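Local coordinates for protein tyrosinase (Burkholderia thailandensis, PDB 5ZRD) that catalyses, as a copper-dependent monooxygenase, the oxidation of monophenols, producing catechol derivatives efficiently at acidic pH, at residues Leu192-Thr195 / Lys196-Asn199; Ala417-Ser420 / Gly421-Thr424; Arg325-Trp328 / Val329-Gln333. All blocks are in the same frame, centred on the assembly; numbering follows the deposited sequence.

Contact 1: residues Leu192-Thr195 / Lys196-Asn199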
ATOM      1  N   LEU A 192       1.725  23.876  20.202  1.00 33.42           N
ATOM      2  CA  LEU A 192       1.815  24.130  21.636  1.00 39.52           C
ATOM      3  C   LEU A 192       2.359  25.541  21.887  1.00 40.71           C
ATOM      4  O   LEU A 192       1.802  26.299  22.701  1.00 39.64           O
ATOM      5  CB  LEU A 192       2.730  23.082  22.275  1.00 42.99           C
ATOM      6  CG  LEU A 192       2.974  23.236  23.773  1.00 43.58           C
ATOM      7  CD1 LEU A 192       1.670  23.295  24.540  1.00 39.80           C
ATOM      8  CD2 LEU A 192       3.816  22.073  24.265  1.00 48.19           C
ATOM      9  N   GLU A 193       3.416  25.874  21.173  1.00 41.68           N
ATOM     10  CA  GLU A 193       3.998  27.198  21.245  1.00 48.44           C
ATOM     11  C   GLU A 193       2.908  28.244  20.955  1.00 46.19           C
ATOM     12  O   GLU A 193       2.715  29.140  21.784  1.00 48.41           O
ATOM     13  CB  GLU A 193       5.188  27.321  20.291  1.00 52.26           C
ATOM     14  CG  GLU A 193       5.865  28.690  20.356  1.00 65.05           C
ATOM     15  CD  GLU A 193       6.649  28.989  21.630  1.00 69.61           C
ATOM     16  OE1 GLU A 193       7.895  29.058  21.547  1.00 82.48           O
ATOM     17  OE2 GLU A 193       6.024  29.147  22.707  1.00 67.61           O
ATOM     18  N   GLN A 194       2.181  28.106  19.833  1.00 47.42           N
ATOM     19  CA  GLN A 194       1.136  29.108  19.418  1.00 54.67           C
ATOM     20  C   GLN A 194       0.014  29.170  20.463  1.00 48.72           C
ATOM     21  O   GLN A 194      -0.487  30.231  20.796  1.00 44.07           O
ATOM     22  CB  GLN A 194       0.548  28.817  18.028  1.00 67.10           C
ATOM     23  CG  GLN A 194       1.536  28.951  16.858  1.00 84.15           C
ATOM     24  CD  GLN A 194       2.729  29.859  17.099  1.00104.63           C
ATOM     25  OE1 GLN A 194       3.863  29.401  17.291  1.00111.15           O
ATOM     26  NE2 GLN A 194       2.491  31.165  17.094  1.00101.40           N
ATOM     27  N   THR A 195      -0.345  28.027  21.001  1.00 42.07           N
ATOM     28  CA  THR A 195      -1.310  27.968  22.065  1.00 42.74           C
ATOM     29  C   THR A 195      -0.864  28.784  23.287  1.00 45.19           C
ATOM     30  O   THR A 195      -1.692  29.424  23.923  1.00 45.39           O
ATOM     31  CB  THR A 195      -1.557  26.502  22.428  1.00 37.21           C
ATOM     32  OG1 THR A 195      -2.453  26.002  21.448  1.00 37.83           O
ATOM     33  CG2 THR A 195      -2.130  26.306  23.801  1.00 35.30           C
ATOM     34  N   LYS A 196       0.408  28.700  23.670  1.00 49.93           N
ATOM     35  CA  LYS A 196       0.881  29.363  24.909  1.00 52.11           C
ATOM     36  C   LYS A 196       0.909  30.894  24.733  1.00 41.72           C
ATOM     37  O   LYS A 196       0.537  31.615  25.640  1.00 37.79           O
ATOM     38  CB  LYS A 196       2.238  28.788  25.332  1.00 53.25           C
ATOM     39  CG  LYS A 196       2.116  27.598  26.273  1.00 58.88           C
ATOM     40  CD  LYS A 196       3.135  26.509  26.055  1.00 68.15           C
ATOM     41  CE  LYS A 196       4.528  26.862  26.531  1.00 74.62           C
ATOM     42  NZ  LYS A 196       5.386  25.654  26.576  1.00 80.89           N
ATOM     43  N   ILE A 197       1.317  31.347  23.553  1.00 40.60           N
ATOM     44  CA  ILE A 197       1.357  32.755  23.192  1.00 42.16           C
ATOM     45  C   ILE A 197      -0.083  33.284  23.220  1.00 41.09           C
ATOM     46  O   ILE A 197      -0.400  34.182  24.006  1.00 42.06           O
ATOM     47  CB  ILE A 197       2.042  32.939  21.820  1.00 46.34           C
ATOM     48  CG1 ILE A 197       3.521  32.534  21.875  1.00 52.79           C
ATOM     49  CG2 ILE A 197       1.889  34.359  21.281  1.00 45.57           C
ATOM     50  CD1 ILE A 197       4.210  32.461  20.502  1.00 50.84           C
ATOM     51  N   HIS A 198      -0.956  32.638  22.444  1.00 39.62           N
ATOM     52  CA  HIS A 198      -2.383  32.965  22.366  1.00 37.32           C
ATOM     53  C   HIS A 198      -3.015  33.025  23.767  1.00 37.54           C
ATOM     54  O   HIS A 198      -3.693  34.026  24.126  1.00 38.45           O
ATOM     55  CB  HIS A 198      -3.138  31.998  21.431  1.00 39.42           C
ATOM     56  CG  HIS A 198      -4.599  32.290  21.400  1.00 34.43           C
ATOM     57  ND1 HIS A 198      -5.197  33.003  20.368  1.00 33.93           N
ATOM     58  CD2 HIS A 198      -5.554  32.051  22.326  1.00 32.79           C
ATOM     59  CE1 HIS A 198      -6.478  33.152  20.644  1.00 35.02           C
ATOM     60  NE2 HIS A 198      -6.721  32.595  21.871  1.00 32.99           N
ATOM     61  N   ASN A 199      -2.803  32.006  24.582  1.00 35.71           N
ATOM     62  CA  ASN A 199      -3.494  31.992  25.877  1.00 38.62           C
ATOM     63  C   ASN A 199      -2.924  33.055  26.837  1.00 47.65           C
ATOM     64  O   ASN A 199      -3.649  33.521  27.724  1.00 41.66           O
ATOM     65  CB  ASN A 199      -3.467  30.601  26.498  1.00 35.34           C
ATOM     66  CG  ASN A 199      -4.384  29.636  25.766  1.00 38.82           C
ATOM     67  OD1 ASN A 199      -5.141  30.036  24.874  1.00 35.71           O
ATOM     68  ND2 ASN A 199      -4.352  28.372  26.155  1.00 36.61           N
TER
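Lys196 N bonds to Leu192 O at 2.9 Å, and the same i to i+4 pattern carries Glu193 to Ile197, Gln194 to His198 and Thr195 to Asn199, so that Leu192-Thr195 and Lys196-Asn199 form one uninterrupted alpha-helical run. Glu193 O takes a second, weak bond from Lys196 N. Along one flank, the CD methylene of Lys196 lies 3.8 Å from Leu192 CD1, the two side chains passing at a slant. The lysine reaches that methyl because its chain bends at chi2 (143°) and chi3 (74°). Its NZ is 5.3 Å from Glu193 OE2, too far for contact, though the opposite charges probably attract weakly. Ile197 CD1 is shared between Glu193 CG at 4.1 Å and Gln194 NE2 at 4.0 Å. These residues belong to helix 189-200, a short surface helix of the tyrosinase central domain, away from the copper centre; Leu192 also packs on Pro189 of the second subunit. The side bearing the buried Thr195 is more polar. Thr195 CG2 stands 3.8 Å from Asn199 ND2, their side chains running side by side, while Thr195 OG1 bonds to Leu185 O and Ser183 OG and Asn199 OD1 accepts from Ser183 N. His198 turns its ring away from the preceding turn, CG anti to its own N (chi1 177°), and NE2 bonds to Pro181 O.

Contact 2: residues Ala417-Ser420 / Gly421-Thr424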
ATOM      1  N   ALA A 417     -39.089  36.846   6.420  1.00 45.34           N
ATOM      2  CA  ALA A 417     -39.701  37.396   5.192  1.00 45.03           C
ATOM      3  C   ALA A 417     -38.754  38.399   4.526  1.00 40.40           C
ATOM      4  O   ALA A 417     -38.103  39.228   5.183  1.00 41.52           O
ATOM      5  CB  ALA A 417     -41.027  38.075   5.496  1.00 42.99           C
ATOM      6  N   VAL A 418     -38.763  38.352   3.210  1.00 41.10           N
ATOM      7  CA  VAL A 418     -38.102  39.373   2.412  1.00 38.86           C
ATOM      8  C   VAL A 418     -38.857  40.696   2.602  1.00 38.19           C
ATOM      9  O   VAL A 418     -40.024  40.790   2.241  1.00 38.05           O
ATOM     10  CB  VAL A 418     -38.053  38.954   0.933  1.00 37.10           C
ATOM     11  CG1 VAL A 418     -37.371  40.020   0.066  1.00 34.56           C
ATOM     12  CG2 VAL A 418     -37.380  37.591   0.781  1.00 35.44           C
ATOM     13  N   PRO A 419     -38.208  41.715   3.182  1.00 37.95           N
ATOM     14  CA  PRO A 419     -38.844  43.033   3.202  1.00 42.09           C
ATOM     15  C   PRO A 419     -39.269  43.427   1.776  1.00 48.68           C
ATOM     16  O   PRO A 419     -38.507  43.161   0.843  1.00 48.74           O
ATOM     17  CB  PRO A 419     -37.780  44.029   3.693  1.00 42.04           C
ATOM     18  CG  PRO A 419     -36.714  43.152   4.325  1.00 40.90           C
ATOM     19  CD  PRO A 419     -36.810  41.810   3.620  1.00 38.81           C
ATOM     20  N   SER A 420     -40.460  44.030   1.619  1.00 51.06           N
ATOM     21  CA  SER A 420     -40.995  44.469   0.305  1.00 52.39           C
ATOM     22  C   SER A 420     -40.012  45.437  -0.383  1.00 44.19           C
ATOM     23  O   SER A 420     -39.550  46.394   0.227  1.00 38.26           O
ATOM     24  CB  SER A 420     -42.332  45.135   0.475  1.00 54.60           C
ATOM     25  OG  SER A 420     -42.129  46.382   1.125  1.00 52.25           O
ATOM     26  N   GLY A 421     -39.721  45.171  -1.658  1.00 44.88           N
ATOM     27  CA  GLY A 421     -38.764  45.941  -2.459  1.00 43.35           C
ATOM     28  C   GLY A 421     -37.332  45.457  -2.303  1.00 43.76           C
ATOM     29  O   GLY A 421     -36.455  45.909  -3.019  1.00 49.04           O
ATOM     30  N   ASN A 422     -37.072  44.552  -1.360  1.00 41.91           N
ATOM     31  CA  ASN A 422     -35.747  43.972  -1.212  1.00 39.39           C
ATOM     32  C   ASN A 422     -35.657  42.721  -2.113  1.00 34.93           C
ATOM     33  O   ASN A 422     -36.677  42.223  -2.576  1.00 35.09           O
ATOM     34  CB  ASN A 422     -35.447  43.725   0.262  1.00 39.83           C
ATOM     35  CG  ASN A 422     -34.853  44.918   0.971  1.00 36.55           C
ATOM     36  OD1 ASN A 422     -35.014  46.061   0.558  1.00 45.05           O
ATOM     37  ND2 ASN A 422     -34.120  44.650   2.029  1.00 31.74           N
ATOM     38  N   SER A 423     -34.461  42.241  -2.440  1.00 35.33           N
ATOM     39  CA  SER A 423     -34.338  41.146  -3.480  1.00 34.24           C
ATOM     40  C   SER A 423     -34.846  39.802  -2.951  1.00 34.65           C
ATOM     41  O   SER A 423     -34.542  39.428  -1.814  1.00 34.01           O
ATOM     42  CB  SER A 423     -32.918  40.997  -3.952  1.00 33.31           C
ATOM     43  OG  SER A 423     -32.840  40.048  -5.019  1.00 32.74           O
ATOM     44  N   THR A 424     -35.556  39.068  -3.795  1.00 33.73           N
ATOM     45  CA  THR A 424     -36.014  37.736  -3.484  1.00 36.18           C
ATOM     46  C   THR A 424     -35.047  36.679  -4.043  1.00 41.32           C
ATOM     47  O   THR A 424     -35.372  35.480  -4.011  1.00 38.07           O
ATOM     48  CB  THR A 424     -37.398  37.483  -4.096  1.00 41.01           C
ATOM     49  OG1 THR A 424     -37.237  37.469  -5.516  1.00 36.52           O
ATOM     50  CG2 THR A 424     -38.432  38.508  -3.680  1.00 42.22           C
TER
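Pro419 and Asn422 meet across a tight turn, the asparagine side chain slanting past the proline ring so that its amide ND2 lies 3.8 Å from Pro419 CG. Asn422 CG stands anti to its own carbonyl carbon (chi1 -87°), which brings CG and ND2 each to 4.1 Å from Pro419 CB as well. The amide is also held from outside, ND2 donating to Ser491 O. In the backbone of the same turn, Asn422 N donates to Pro419 O at 3.0 Å with an N-H...O angle of 152°, closing a type II beta turn. Ser420 and Gly421 fill its two corners; the positive phi of Gly421 (86°) is one that glycine adopts readily. Val418 points its CB toward the returning segment 421-424, and its CG1 methyl does the touching: it lies 3.4 Å from Ser423 O and rests against Asn422 O and the Thr424 CG2 methyl as well. One methyl is thus set against two successive carbonyl oxygens. Ser423 takes the other direction, its CB pointing away from Val418, and OG bonds to Lys425 N. The turn lies on the surface between helix 410-415 and strand 426-430, where backbone hydrogen bonds of Gly421 with Ala495 and of Ser423 with Met493 join it to the segment between strands 485-489 and 502-509.

Contact 3: residues Arg325-Trp328 / Val329-Gln333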
ATOM      1  N   ARG A 325     -33.772  18.546  20.508  1.00 31.17           N
ATOM      2  CA  ARG A 325     -35.070  19.155  20.739  1.00 33.50           C
ATOM      3  C   ARG A 325     -35.588  19.842  19.466  1.00 34.36           C
ATOM      4  O   ARG A 325     -36.792  19.749  19.124  1.00 37.86           O
ATOM      5  CB  ARG A 325     -34.952  20.152  21.885  1.00 29.85           C
ATOM      6  CG  ARG A 325     -36.264  20.743  22.343  1.00 30.13           C
ATOM      7  CD  ARG A 325     -36.015  21.807  23.408  1.00 31.42           C
ATOM      8  NE  ARG A 325     -35.332  22.995  22.917  1.00 29.16           N
ATOM      9  CZ  ARG A 325     -35.936  24.046  22.387  1.00 29.89           C
ATOM     10  NH1 ARG A 325     -37.253  24.053  22.316  1.00 32.19           N
ATOM     11  NH2 ARG A 325     -35.232  25.091  21.946  1.00 27.63           N
ATOM     12  N   MET A 326     -34.695  20.514  18.752  1.00 34.43           N
ATOM     13  CA  MET A 326     -35.072  21.179  17.476  1.00 31.54           C
ATOM     14  C   MET A 326     -35.478  20.106  16.454  1.00 27.67           C
ATOM     15  O   MET A 326     -36.456  20.258  15.745  1.00 27.48           O
ATOM     16  CB  MET A 326     -33.919  22.028  16.937  1.00 30.22           C
ATOM     17  CG  MET A 326     -33.605  23.251  17.786  1.00 31.44           C
ATOM     18  SD  MET A 326     -34.828  24.576  17.552  1.00 35.87           S
ATOM     19  CE  MET A 326     -35.959  24.248  18.884  1.00 41.34           C
ATOM     20  N   PHE A 327     -34.736  19.026  16.396  1.00 25.89           N
ATOM     21  CA  PHE A 327     -35.111  17.891  15.553  1.00 27.34           C
ATOM     22  C   PHE A 327     -36.524  17.415  15.924  1.00 30.54           C
ATOM     23  O   PHE A 327     -37.334  17.137  15.052  1.00 33.82           O
ATOM     24  CB  PHE A 327     -34.055  16.800  15.702  1.00 26.57           C
ATOM     25  CG  PHE A 327     -34.305  15.512  14.975  1.00 25.39           C
ATOM     26  CD1 PHE A 327     -35.196  15.424  13.915  1.00 28.41           C
ATOM     27  CD2 PHE A 327     -33.643  14.368  15.363  1.00 28.18           C
ATOM     28  CE1 PHE A 327     -35.397  14.223  13.243  1.00 26.44           C
ATOM     29  CE2 PHE A 327     -33.825  13.165  14.678  1.00 30.32           C
ATOM     30  CZ  PHE A 327     -34.686  13.108  13.604  1.00 28.27           C
ATOM     31  N   TRP A 328     -36.837  17.364  17.212  1.00 31.57           N
ATOM     32  CA  TRP A 328     -38.141  16.859  17.683  1.00 34.60           C
ATOM     33  C   TRP A 328     -39.258  17.875  17.369  1.00 32.40           C
ATOM     34  O   TRP A 328     -40.356  17.486  16.964  1.00 31.56           O
ATOM     35  CB  TRP A 328     -38.073  16.521  19.187  1.00 30.67           C
ATOM     36  CG  TRP A 328     -39.373  16.049  19.759  1.00 30.28           C
ATOM     37  CD1 TRP A 328     -40.139  16.697  20.682  1.00 30.20           C
ATOM     38  CD2 TRP A 328     -40.087  14.847  19.416  1.00 29.66           C
ATOM     39  NE1 TRP A 328     -41.280  15.982  20.929  1.00 30.67           N
ATOM     40  CE2 TRP A 328     -41.272  14.839  20.182  1.00 29.18           C
ATOM     41  CE3 TRP A 328     -39.859  13.794  18.531  1.00 29.42           C
ATOM     42  CZ2 TRP A 328     -42.199  13.807  20.119  1.00 27.22           C
ATOM     43  CZ3 TRP A 328     -40.778  12.768  18.468  1.00 30.62           C
ATOM     44  CH2 TRP A 328     -41.927  12.772  19.260  1.00 27.71           C
ATOM     45  N   VAL A 329     -38.959  19.163  17.527  1.00 28.78           N
ATOM     46  CA  VAL A 329     -39.892  20.204  17.138  1.00 30.28           C
ATOM     47  C   VAL A 329     -40.191  20.144  15.638  1.00 29.69           C
ATOM     48  O   VAL A 329     -41.315  20.321  15.269  1.00 29.34           O
ATOM     49  CB  VAL A 329     -39.384  21.607  17.500  1.00 33.11           C
ATOM     50  CG1 VAL A 329     -40.223  22.680  16.826  1.00 35.23           C
ATOM     51  CG2 VAL A 329     -39.369  21.819  19.002  1.00 31.28           C
ATOM     52  N   TRP A 330     -39.191  19.895  14.794  1.00 30.65           N
ATOM     53  CA  TRP A 330     -39.389  19.837  13.384  1.00 28.84           C
ATOM     54  C   TRP A 330     -40.267  18.623  13.078  1.00 30.06           C
ATOM     55  O   TRP A 330     -41.103  18.691  12.185  1.00 26.71           O
ATOM     56  CB  TRP A 330     -38.052  19.765  12.624  1.00 30.38           C
ATOM     57  CG  TRP A 330     -38.196  19.531  11.147  1.00 28.12           C
ATOM     58  CD1 TRP A 330     -38.336  20.475  10.175  1.00 27.53           C
ATOM     59  CD2 TRP A 330     -38.259  18.260  10.477  1.00 27.74           C
ATOM     60  NE1 TRP A 330     -38.457  19.882   8.950  1.00 28.69           N
ATOM     61  CE2 TRP A 330     -38.406  18.523   9.104  1.00 26.99           C
ATOM     62  CE3 TRP A 330     -38.230  16.930  10.906  1.00 29.47           C
ATOM     63  CZ2 TRP A 330     -38.539  17.506   8.170  1.00 27.80           C
ATOM     64  CZ3 TRP A 330     -38.318  15.917   9.976  1.00 27.71           C
ATOM     65  CH2 TRP A 330     -38.501  16.206   8.627  1.00 29.07           C
ATOM     66  N   GLN A 331     -40.017  17.524  13.781  1.00 32.33           N
ATOM     67  CA  GLN A 331     -40.811  16.278  13.579  1.00 32.65           C
ATOM     68  C   GLN A 331     -42.268  16.589  13.894  1.00 33.92           C
ATOM     69  O   GLN A 331     -43.113  16.253  13.110  1.00 29.08           O
ATOM     70  CB  GLN A 331     -40.340  15.131  14.454  1.00 29.58           C
ATOM     71  CG  GLN A 331     -39.075  14.476  13.934  1.00 30.04           C
ATOM     72  CD  GLN A 331     -38.538  13.385  14.834  1.00 29.72           C
ATOM     73  OE1 GLN A 331     -37.794  13.656  15.777  1.00 29.19           O
ATOM     74  NE2 GLN A 331     -38.864  12.136  14.514  1.00 25.54           N
ATOM     75  N   LYS A 332     -42.507  17.351  14.961  1.00 38.51           N
ATOM     76  CA  LYS A 332     -43.892  17.685  15.407  1.00 38.95           C
ATOM     77  C   LYS A 332     -44.564  18.661  14.433  1.00 40.46           C
ATOM     78  O   LYS A 332     -45.690  18.425  14.020  1.00 37.55           O
ATOM     79  CB  LYS A 332     -43.893  18.333  16.796  1.00 42.50           C
ATOM     80  CG  LYS A 332     -43.503  17.435  17.968  1.00 45.51           C
ATOM     81  CD  LYS A 332     -44.446  17.522  19.180  1.00 51.26           C
ATOM     82  CE  LYS A 332     -44.317  18.765  20.047  1.00 58.76           C
ATOM     83  NZ  LYS A 332     -42.926  19.300  20.117  1.00 60.13           N
ATOM     84  N   GLN A 333     -43.874  19.763  14.097  1.00 38.89           N
ATOM     85  CA  GLN A 333     -44.433  20.799  13.252  1.00 33.23           C
ATOM     86  C   GLN A 333     -44.603  20.267  11.822  1.00 32.50           C
ATOM     87  O   GLN A 333     -45.345  20.879  11.096  1.00 33.66           O
ATOM     88  CB  GLN A 333     -43.578  22.069  13.204  1.00 34.57           C
ATOM     89  CG  GLN A 333     -43.512  22.863  14.511  1.00 35.87           C
ATOM     90  CD  GLN A 333     -42.799  24.192  14.342  1.00 36.53           C
ATOM     91  OE1 GLN A 333     -42.399  24.546  13.239  1.00 37.06           O
ATOM     92  NE2 GLN A 333     -42.651  24.962  15.419  1.00 32.68           N
TER
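Gln331 lays its amide over one face of the Phe327 ring, the two planes only 19° apart, with OE1 3.5 Å from Phe327 CE1. The same oxygen sits at the edge of the Trp328 indole, 3.4 Å from CE3 and near the ring plane; the indole and amide planes are 90° apart. The extended chain of Gln331 beyond CG (chi2 176°) carries the amide to this place between two aromatic residues. Its polar atoms are buried but satisfied: OE1 accepts from Arg95 NH1, while NE2 donates to Ile390 O and His336 O, which would fix the amide's rotation. Four i to i+4 backbone bonds, from Val329 N to Arg325 O at 2.8 Å through to Lys332 N to Trp328 O, make this one turn after another of helix 315-334. That helix bears the copper ligand His320 near its start, and its Phe327 packs on Pro91, Thr92 and Arg95 of helix 90-108, which carries His94, a ligand of the other copper. On a further buried side Met326 CE touches Val329 CG2 at 4.2 Å and also lies over one face of the Arg325 guanidinium, toward its rim; Arg325 NE bonds to Asn322 OD1. Packing eases at Lys332, the exposed residue of the group. Its CG makes a CH-pi contact over the face of the Trp328 five-membered ring, 4.2 Å from the centroid, and bends in the chain fold NZ back to within 3.8 Å of Trp328 NE1.

In the fold
From the N terminus, contact 1 comes first, on helix 189-200; contact 3 follows on helix 315-334, and contact 2 last, in the loop between helix 410-415 and strand 426-430. All three are local and in series, so none nests within or crosses another; only contact 2 reverses the chain, through its beta turn. Contacts 1 and 3 both lie in the tyrosinase central domain but on opposite sides of the chain's centre, their centres about 41 Å apart. Contact 1 touches the second subunit through Leu192, whereas contact 3 joins helices 315-334 and 90-108, both of which carry copper ligands, its Met326 side chain about 12 Å from a copper. Contact 2 ties its loop to the segment following strand 485-489.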